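Side-chain contacts in cadherin-related family member 2 (Homo sapiens, PDB 5CZR), which joins adjacent microvilli through calcium-dependent heterophilic adhesion to CDHR5, thereby controlling how microvilli pack at the apical membrane of epithelial cells: residues 105-108 and 109-112; 116-119 and 120-124; 5-8 and 9-13; 52-55 and 56-59. One frame throughout, in Å; residues are numbered along the deposited sequence.

Interaction 1. Residues 105-108 and 109-112; sequences FQNT and AFST
From F105 to F110 the backbone leaves the end of strand 104-105 and swings through a short loop into strand 111-115, with no hydrogen bond joining the two halves. Side-chain packing around the F110 ring therefore does most of the local work. The far end of that ring lies against N107, whose CB is 3.4 Å from F110 CE1 and equally near CZ. The two side chains cross at about a right angle, and the planes of the N107 amide and the F110 ring are 38° apart. A backbone oxygen adds to the surround: T108 O approaches F110 CD2 obliquely at 3.6 Å. F105 is a looser neighbour, its CB 4.4 Å from F110 CZ. With CG beside its backbone N (chi1 -62°), F110 sends its ring back over the loop it has just left. Asparagine suits position 107 because it offers the ring its CB while its amide turns to strand 123-130, where OD1 accepts from L128 N and ND2 gives a weak bond to S126 O. Cutting F110 back to an alanine is likely to cost N107 CB, T108 O and F105 CB their shared aromatic neighbour. The chemistry thus divides in two: polar groups tie N107 to strand 123-130 and the F110 backbone to S209, while between the two halves the contact is van der Waals packing round the F110 ring.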
loop_
_atom_site.group_PDB
_atom_site.type_symbol
_atom_site.label_atom_id
_atom_site.label_comp_id
_atom_site.label_asym_id
_atom_site.label_seq_id
_atom_site.Cartn_x
_atom_site.Cartn_y
_atom_site.Cartn_z
ATOM N N PHE A 105 2.117 8.536 -10.135
ATOM C CA PHE A 105 1.555 9.199 -11.288
ATOM C C PHE A 105 1.818 8.398 -12.560
ATOM O O PHE A 105 2.918 7.902 -12.762
ATOM C CB PHE A 105 2.098 10.629 -11.420
ATOM C CG PHE A 105 1.413 11.605 -10.534
ATOM C CD1 PHE A 105 0.203 12.141 -10.906
ATOM C CD2 PHE A 105 1.960 11.955 -9.303
ATOM C CE1 PHE A 105 -0.482 13.002 -10.071
ATOM C CE2 PHE A 105 1.293 12.829 -8.459
ATOM C CZ PHE A 105 0.063 13.367 -8.853
ATOM N N GLN A 106 0.765 8.237 -13.375
ATOM C CA GLN A 106 0.825 7.400 -14.569
ATOM C C GLN A 106 1.390 8.162 -15.768
ATOM O O GLN A 106 2.210 7.640 -16.504
ATOM C CB GLN A 106 -0.564 6.839 -14.913
ATOM C CG GLN A 106 -1.182 5.974 -13.824
ATOM C CD GLN A 106 -0.278 4.797 -13.389
ATOM O OE1 GLN A 106 -0.248 3.764 -14.052
ATOM N NE2 GLN A 106 0.429 4.950 -12.266
ATOM N N ASN A 107 0.942 9.393 -15.920
ATOM C CA ASN A 107 1.271 10.288 -17.033
ATOM C C ASN A 107 2.753 10.332 -17.433
ATOM O O ASN A 107 3.622 10.377 -16.564
ATOM C CB ASN A 107 0.844 11.710 -16.628
ATOM C CG ASN A 107 -0.573 11.782 -15.997
ATOM O OD1 ASN A 107 -0.820 11.342 -14.842
ATOM N ND2 ASN A 107 -1.491 12.417 -16.748
ATOM N N THR A 108 3.044 10.336 -18.737
ATOM C CA THR A 108 4.409 10.636 -19.217
ATOM C C THR A 108 4.569 12.156 -19.229
ATOM O O THR A 108 5.433 12.731 -18.539
ATOM C CB THR A 108 4.630 10.081 -20.647
ATOM O OG1 THR A 108 4.273 8.712 -20.637
ATOM C CG2 THR A 108 6.097 10.191 -21.183
ATOM N N ALA A 109 3.686 12.804 -19.982
ATOM C CA ALA A 109 3.832 14.237 -20.277
ATOM C C ALA A 109 3.129 15.124 -19.240
ATOM O O ALA A 109 2.027 14.781 -18.779
ATOM C CB ALA A 109 3.300 14.536 -21.670
ATOM N N PHE A 110 3.772 16.246 -18.888
ATOM C CA PHE A 110 3.190 17.236 -17.978
ATOM C C PHE A 110 3.367 18.667 -18.462
ATOM O O PHE A 110 3.891 19.532 -17.766
ATOM C CB PHE A 110 3.797 17.122 -16.604
ATOM C CG PHE A 110 3.553 15.820 -15.950
ATOM C CD1 PHE A 110 2.292 15.504 -15.462
ATOM C CD2 PHE A 110 4.604 14.900 -15.796
ATOM C CE1 PHE A 110 2.073 14.301 -14.833
ATOM C CE2 PHE A 110 4.392 13.691 -15.161
ATOM C CZ PHE A 110 3.128 13.394 -14.674
ATOM N N SER A 111 2.918 18.919 -19.674
ATOM C CA SER A 111 2.865 20.266 -20.157
ATOM C C SER A 111 1.654 20.470 -21.077
ATOM O O SER A 111 1.163 19.538 -21.715
ATOM C CB SER A 111 4.203 20.684 -20.816
ATOM O OG SER A 111 4.323 20.122 -22.092
ATOM N N THR A 112 1.182 21.707 -21.100
ATOM C CA THR A 112 0.089 22.081 -21.965
ATOM C C THR A 112 0.157 23.566 -22.259
ATOM O O THR A 112 0.943 24.311 -21.676
ATOM C CB THR A 112 -1.274 21.741 -21.346
ATOM O OG1 THR A 112 -2.270 21.854 -22.347
ATOM C CG2 THR A 112 -1.614 22.671 -20.201
#

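Interaction 2. Residues 116-119 and 120-124; sequences ETLP and VGSVV
L118 meets S122 and V124, and P119 meets S122, as the chain turns toward strand 123-130. Ahead of them in segment 116-119, E116 and T117 face another way: the E116 carboxylate accepts from the backbone N of Y174 and of Q215, and T117 OG1 is hydrogen-bonded to Q215 OE1. L118 comes next. Its CG stands anti to the backbone N (chi1 -172°), which carries the branch across the mouth of the turn: CG lies 3.4 Å from S122 OG, and CD2 reaches V124 CG1 at 3.6 Å. The two aliphatic side chains meet obliquely, and a leucine fits because its fork can touch both partners at once. Were L118 a mere alanine, a gap would probably open beside V124 and the S122 side chain would lose part of its apolar cover. P119 then starts a type II beta turn that ends at S122. Its carbonyl oxygen is gripped twice by the serine, by OG at 2.6 Å and by the backbone N at 3.1 Å, both donors tilted somewhat from the carbonyl plane. The S122 hydroxyl can join in because it sits beside its own backbone N (chi1 -59°). V120 occupies the exposed corner, and G121, with a positive phi of 104°, takes a conformation in which a side chain would strike the preceding carbonyl oxygen. At the end of the turn the backbones of G121 and S122 bond to L168, and farther on that of V124 to I166, so strand 123-130 sets off alongside strand 165-168, with V124 packed on I166 and L168.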
loop_
_atom_site.group_PDB
_atom_site.type_symbol
_atom_site.label_atom_id
_atom_site.label_comp_id
_atom_site.label_asym_id
_atom_site.label_seq_id
_atom_site.Cartn_x
_atom_site.Cartn_y
_atom_site.Cartn_z
ATOM N N GLU A 116 -5.473 32.488 -23.363
ATOM C CA GLU A 116 -5.750 33.354 -22.216
ATOM C C GLU A 116 -7.243 33.655 -22.001
ATOM O O GLU A 116 -7.621 34.049 -20.921
ATOM C CB GLU A 116 -4.936 34.659 -22.289
ATOM C CG GLU A 116 -5.626 35.794 -23.037
ATOM C CD GLU A 116 -4.735 36.985 -23.380
ATOM O OE1 GLU A 116 -3.777 37.307 -22.654
ATOM O OE2 GLU A 116 -5.023 37.617 -24.423
ATOM N N THR A 117 -8.075 33.504 -23.026
ATOM C CA THR A 117 -9.521 33.756 -22.910
ATOM C C THR A 117 -10.307 32.485 -22.566
ATOM O O THR A 117 -11.528 32.476 -22.635
ATOM C CB THR A 117 -10.108 34.267 -24.254
ATOM O OG1 THR A 117 -9.835 33.294 -25.281
ATOM C CG2 THR A 117 -9.479 35.631 -24.641
ATOM N N LEU A 118 -9.609 31.408 -22.226
ATOM C CA LEU A 118 -10.259 30.182 -21.841
ATOM C C LEU A 118 -11.188 30.512 -20.692
ATOM O O LEU A 118 -10.762 31.101 -19.715
ATOM C CB LEU A 118 -9.212 29.130 -21.438
ATOM C CG LEU A 118 -9.753 27.735 -21.188
ATOM C CD1 LEU A 118 -10.165 27.063 -22.500
ATOM C CD2 LEU A 118 -8.725 26.881 -20.456
ATOM N N PRO A 119 -12.470 30.148 -20.810
ATOM C CA PRO A 119 -13.377 30.499 -19.713
ATOM C C PRO A 119 -13.097 29.802 -18.372
ATOM O O PRO A 119 -12.657 28.671 -18.337
ATOM C CB PRO A 119 -14.769 30.115 -20.239
ATOM C CG PRO A 119 -14.545 29.332 -21.486
ATOM C CD PRO A 119 -13.199 29.709 -22.013
ATOM N N VAL A 120 -13.397 30.525 -17.296
ATOM C CA VAL A 120 -13.312 30.023 -15.956
ATOM C C VAL A 120 -14.259 28.829 -15.812
ATOM O O VAL A 120 -15.420 28.877 -16.221
ATOM C CB VAL A 120 -13.642 31.116 -14.897
ATOM C CG1 VAL A 120 -13.678 30.555 -13.484
ATOM C CG2 VAL A 120 -12.641 32.235 -14.979
ATOM N N GLY A 121 -13.720 27.735 -15.244
ATOM C CA GLY A 121 -14.414 26.487 -15.157
ATOM C C GLY A 121 -13.909 25.467 -16.157
ATOM O O GLY A 121 -14.182 24.256 -15.990
ATOM N N SER A 122 -13.128 25.901 -17.142
ATOM C CA SER A 122 -12.606 24.949 -18.128
ATOM C C SER A 122 -11.663 23.900 -17.516
ATOM O O SER A 122 -10.830 24.248 -16.684
ATOM C CB SER A 122 -11.864 25.644 -19.259
ATOM O OG SER A 122 -12.696 26.549 -19.923
ATOM N N VAL A 123 -11.773 22.641 -17.975
ATOM C CA VAL A 123 -10.747 21.651 -17.703
ATOM C C VAL A 123 -9.483 21.975 -18.500
ATOM O O VAL A 123 -9.538 22.124 -19.709
ATOM C CB VAL A 123 -11.223 20.218 -18.032
ATOM C CG1 VAL A 123 -10.087 19.201 -17.867
ATOM C CG2 VAL A 123 -12.364 19.823 -17.102
ATOM N N VAL A 124 -8.339 22.065 -17.819
ATOM C CA VAL A 124 -7.085 22.438 -18.489
ATOM C C VAL A 124 -6.139 21.255 -18.673
ATOM O O VAL A 124 -5.332 21.241 -19.578
ATOM C CB VAL A 124 -6.373 23.650 -17.888
ATOM C CG1 VAL A 124 -7.271 24.881 -17.892
ATOM C CG2 VAL A 124 -5.800 23.433 -16.527
#

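Interaction 3. Residues 5-8 and 9-13; sequences PKFL and ANMTS
F7 and M11, four residues apart, make the apolar centre of this contact: F7 CD1 lies 3.8 Å from M11 CG, and the two side chains cross at about a right angle. The sulfur is farther off, with M11 SD 5.5 Å from the centroid of the F7 ring and 54° from its normal, an oblique Met-aromatic contact. M11 sets CG beside its own backbone N (chi1 -64°) and then bends twice more, so its methylene groups face F7 while the thioether leads away. A backbone hydrogen bond from M11 N to L8 O, 3.0 Å long and fairly straight at 162°, closes the turn that puts the two side chains within reach of each other, although the donor stands well above the carbonyl plane. The same turn places N10 OD1 3.4 Å from L8 CB. N10 itself is exposed, in keeping with its predicted, here unmodified, role as a glycosylation site. Farther out, F7 packs on A31, I78, V80 and R89, and the flexible, buried M11 fills against L29 and M91; both suit places between the two sheets. Backbone bonds of L8 with V30 and of T12 with L92 fix the two ends of the turn in different sheets. This is the cadherin-repeat feature in which the first strand is split: 6-7 pairs with 25-32, and after the turn 13-17 joins 86-96 in the facing sheet.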
loop_
_atom_site.group_PDB
_atom_site.type_symbol
_atom_site.label_atom_id
_atom_site.label_comp_id
_atom_site.label_asym_id
_atom_site.label_seq_id
_atom_site.Cartn_x
_atom_site.Cartn_y
_atom_site.Cartn_z
ATOM N N PRO A 5 -1.355 -37.125 18.630
ATOM C CA PRO A 5 -1.605 -35.725 18.982
ATOM C C PRO A 5 -2.511 -35.058 17.953
ATOM O O PRO A 5 -2.644 -35.540 16.818
ATOM C CB PRO A 5 -0.215 -35.100 18.955
ATOM C CG PRO A 5 0.548 -35.963 17.993
ATOM C CD PRO A 5 0.034 -37.348 18.206
ATOM N N LYS A 6 -3.090 -33.943 18.360
ATOM C CA LYS A 6 -4.115 -33.246 17.599
ATOM C C LYS A 6 -3.905 -31.751 17.784
ATOM O O LYS A 6 -3.760 -31.265 18.901
ATOM C CB LYS A 6 -5.500 -33.655 18.106
ATOM C CG LYS A 6 -6.676 -33.140 17.275
ATOM C CD LYS A 6 -7.788 -34.197 17.112
ATOM C CE LYS A 6 -8.439 -34.612 18.431
ATOM N NZ LYS A 6 -9.442 -33.598 18.894
ATOM N N PHE A 7 -3.755 -31.047 16.673
ATOM C CA PHE A 7 -3.677 -29.588 16.677
ATOM C C PHE A 7 -4.971 -29.002 17.225
ATOM O O PHE A 7 -6.063 -29.517 16.970
ATOM C CB PHE A 7 -3.470 -29.074 15.246
ATOM C CG PHE A 7 -2.029 -29.144 14.772
ATOM C CD1 PHE A 7 -1.067 -28.355 15.355
ATOM C CD2 PHE A 7 -1.669 -29.944 13.708
ATOM C CE1 PHE A 7 0.239 -28.387 14.902
ATOM C CE2 PHE A 7 -0.375 -29.973 13.234
ATOM C CZ PHE A 7 0.580 -29.189 13.820
ATOM N N LEU A 8 -4.845 -27.931 17.975
ATOM C CA LEU A 8 -6.027 -27.197 18.411
ATOM C C LEU A 8 -6.805 -26.690 17.213
ATOM O O LEU A 8 -6.246 -26.446 16.154
ATOM C CB LEU A 8 -5.642 -26.018 19.336
ATOM C CG LEU A 8 -4.865 -26.386 20.628
ATOM C CD1 LEU A 8 -4.813 -25.210 21.611
ATOM C CD2 LEU A 8 -5.447 -27.630 21.297
ATOM N N ALA A 9 -8.103 -26.516 17.420
ATOM C CA ALA A 9 -9.023 -26.059 16.397
ATOM C C ALA A 9 -8.569 -24.816 15.622
ATOM O O ALA A 9 -8.811 -24.715 14.412
ATOM C CB ALA A 9 -10.419 -25.831 17.009
ATOM N N ASN A 10 -7.943 -23.861 16.297
ATOM C CA ASN A 10 -7.560 -22.602 15.638
ATOM C C ASN A 10 -6.258 -22.694 14.805
ATOM O O ASN A 10 -5.809 -21.703 14.253
ATOM C CB ASN A 10 -7.478 -21.449 16.651
ATOM C CG ASN A 10 -6.406 -21.694 17.712
ATOM O OD1 ASN A 10 -6.196 -22.834 18.143
ATOM N ND2 ASN A 10 -5.695 -20.665 18.081
ATOM N N MET A 11 -5.700 -23.887 14.657
ATOM C CA MET A 11 -4.538 -24.076 13.792
ATOM C C MET A 11 -4.855 -24.211 12.280
ATOM O O MET A 11 -3.948 -24.500 11.497
ATOM C CB MET A 11 -3.736 -25.300 14.255
ATOM C CG MET A 11 -3.150 -25.136 15.650
ATOM S SD MET A 11 -1.772 -23.951 15.689
ATOM C CE MET A 11 -2.503 -22.602 16.620
ATOM N N THR A 12 -6.105 -24.033 11.872
ATOM C CA THR A 12 -6.458 -24.101 10.441
ATOM C C THR A 12 -5.971 -22.875 9.656
ATOM O O THR A 12 -5.673 -22.964 8.470
ATOM C CB THR A 12 -7.987 -24.188 10.233
ATOM O OG1 THR A 12 -8.610 -23.028 10.781
ATOM C CG2 THR A 12 -8.559 -25.417 10.937
ATOM N N SER A 13 -5.840 -21.742 10.349
ATOM C CA SER A 13 -5.394 -20.541 9.724
ATOM C C SER A 13 -4.680 -19.632 10.704
ATOM O O SER A 13 -4.869 -19.709 11.916
ATOM C CB SER A 13 -6.576 -19.775 9.140
ATOM O OG SER A 13 -7.303 -19.177 10.224
#

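Interaction 4. Residues 52-55 and 56-59; sequences AVTP and KTGE
T54 is held at close quarters by T57, G58 and E59, whereas P55 and K56 bulge outward on the solvent side. In the tight part, T54 N donates to E59 O at 2.9 Å almost perfectly straight (174°). T54 O takes two bonds: G58 N at 2.9 Å, nearly along the C=O axis, and T57 N at 3.2 Å, from well above the carbonyl plane. T57 OG1 accepts from E59 N at 3.1 Å, forming an ST turn, and with chi1 at 69° this hydroxyl also lies 3.5 Å from T54 CG2. Threonine is apt at 57 because its short hydroxyl can bend back to the main chain. Glycine suits position 58, since at its positive phi a side chain would be jammed against the carbonyl oxygen of T57. The T54 and E59 side chains run alongside each other more loosely, and the E59 carboxylate continues to Q25 NE2. On the open side, the K56 chain leads away from the loop, as a charged residue at the surface may. Toward the interior, V53 packs on L29, Y41 and M43, and the whole forms the hairpin connection between antiparallel strands 51-53 and 59-62, with 25-32 beyond 59-62.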
loop_
_atom_site.group_PDB
_atom_site.type_symbol
_atom_site.label_atom_id
_atom_site.label_comp_id
_atom_site.label_asym_id
_atom_site.label_seq_id
_atom_site.Cartn_x
_atom_site.Cartn_y
_atom_site.Cartn_z
ATOM N N ALA A 52 10.344 -20.395 10.316
ATOM C CA ALA A 52 11.264 -21.283 10.999
ATOM C C ALA A 52 10.605 -21.671 12.285
ATOM O O ALA A 52 10.290 -20.812 13.110
ATOM C CB ALA A 52 12.599 -20.611 11.268
ATOM N N VAL A 53 10.343 -22.977 12.430
ATOM C CA VAL A 53 9.650 -23.510 13.620
ATOM C C VAL A 53 10.729 -23.927 14.632
ATOM O O VAL A 53 11.689 -24.587 14.257
ATOM C CB VAL A 53 8.784 -24.742 13.241
ATOM C CG1 VAL A 53 8.125 -25.294 14.463
ATOM C CG2 VAL A 53 7.716 -24.375 12.181
ATOM N N THR A 54 10.552 -23.547 15.890
ATOM C CA THR A 54 11.337 -24.085 16.991
ATOM C C THR A 54 10.707 -25.415 17.396
ATOM O O THR A 54 9.619 -25.431 17.946
ATOM C CB THR A 54 11.341 -23.107 18.200
ATOM O OG1 THR A 54 11.868 -21.859 17.772
ATOM C CG2 THR A 54 12.224 -23.637 19.348
ATOM N N PRO A 55 11.350 -26.551 17.069
ATOM C CA PRO A 55 10.596 -27.822 17.130
ATOM C C PRO A 55 10.124 -28.222 18.517
ATOM O O PRO A 55 9.048 -28.778 18.649
ATOM C CB PRO A 55 11.590 -28.857 16.588
ATOM C CG PRO A 55 12.481 -28.081 15.709
ATOM C CD PRO A 55 12.661 -26.750 16.413
ATOM N N LYS A 56 10.894 -27.885 19.549
ATOM C CA LYS A 56 10.524 -28.262 20.901
ATOM C C LYS A 56 9.322 -27.470 21.394
ATOM O O LYS A 56 8.534 -27.995 22.136
ATOM C CB LYS A 56 11.720 -28.059 21.798
ATOM C CG LYS A 56 11.554 -28.425 23.260
ATOM C CD LYS A 56 12.749 -27.874 24.057
ATOM C CE LYS A 56 12.400 -27.405 25.460
ATOM N NZ LYS A 56 12.229 -28.555 26.361
ATOM N N THR A 57 9.206 -26.203 21.025
ATOM C CA THR A 57 8.239 -25.319 21.707
ATOM C C THR A 57 7.017 -25.009 20.846
ATOM O O THR A 57 5.989 -24.598 21.356
ATOM C CB THR A 57 8.869 -23.973 22.121
ATOM O OG1 THR A 57 9.154 -23.180 20.942
ATOM C CG2 THR A 57 10.154 -24.201 22.970
ATOM N N GLY A 58 7.150 -25.160 19.537
ATOM C CA GLY A 58 6.083 -24.748 18.628
ATOM C C GLY A 58 6.120 -23.277 18.232
ATOM O O GLY A 58 5.273 -22.844 17.437
ATOM N N GLU A 59 7.094 -22.511 18.721
ATOM C CA GLU A 59 7.200 -21.108 18.346
ATOM C C GLU A 59 7.544 -20.997 16.845
ATOM O O GLU A 59 8.434 -21.690 16.355
ATOM C CB GLU A 59 8.266 -20.360 19.154
ATOM C CG GLU A 59 8.183 -18.852 18.962
ATOM C CD GLU A 59 9.142 -18.032 19.818
ATOM O OE1 GLU A 59 9.913 -18.586 20.612
ATOM O OE2 GLU A 59 9.147 -16.790 19.661
#

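The four contacts fall into two pairs, one in each of the two N-terminal extracellular cadherin repeats that make up this fragment. In the first repeat, interactions 3 and 4 have centres 15 Å apart; they do not touch, but both reach the sheet containing strand 25-32. In the second, interactions 1 and 2 follow one another along the chain, 19 Å apart between centres, and meet where T112 CG2 packs 4.0 Å from V124 O. Interactions 1 and 3, 53 Å apart between centres, occupy matching places, each where the split first strand changes sheets. The side chains of F105 and F7 each lie about 13 Å from a bound calcium ion, and none of the four contacts supplies a calcium ligand.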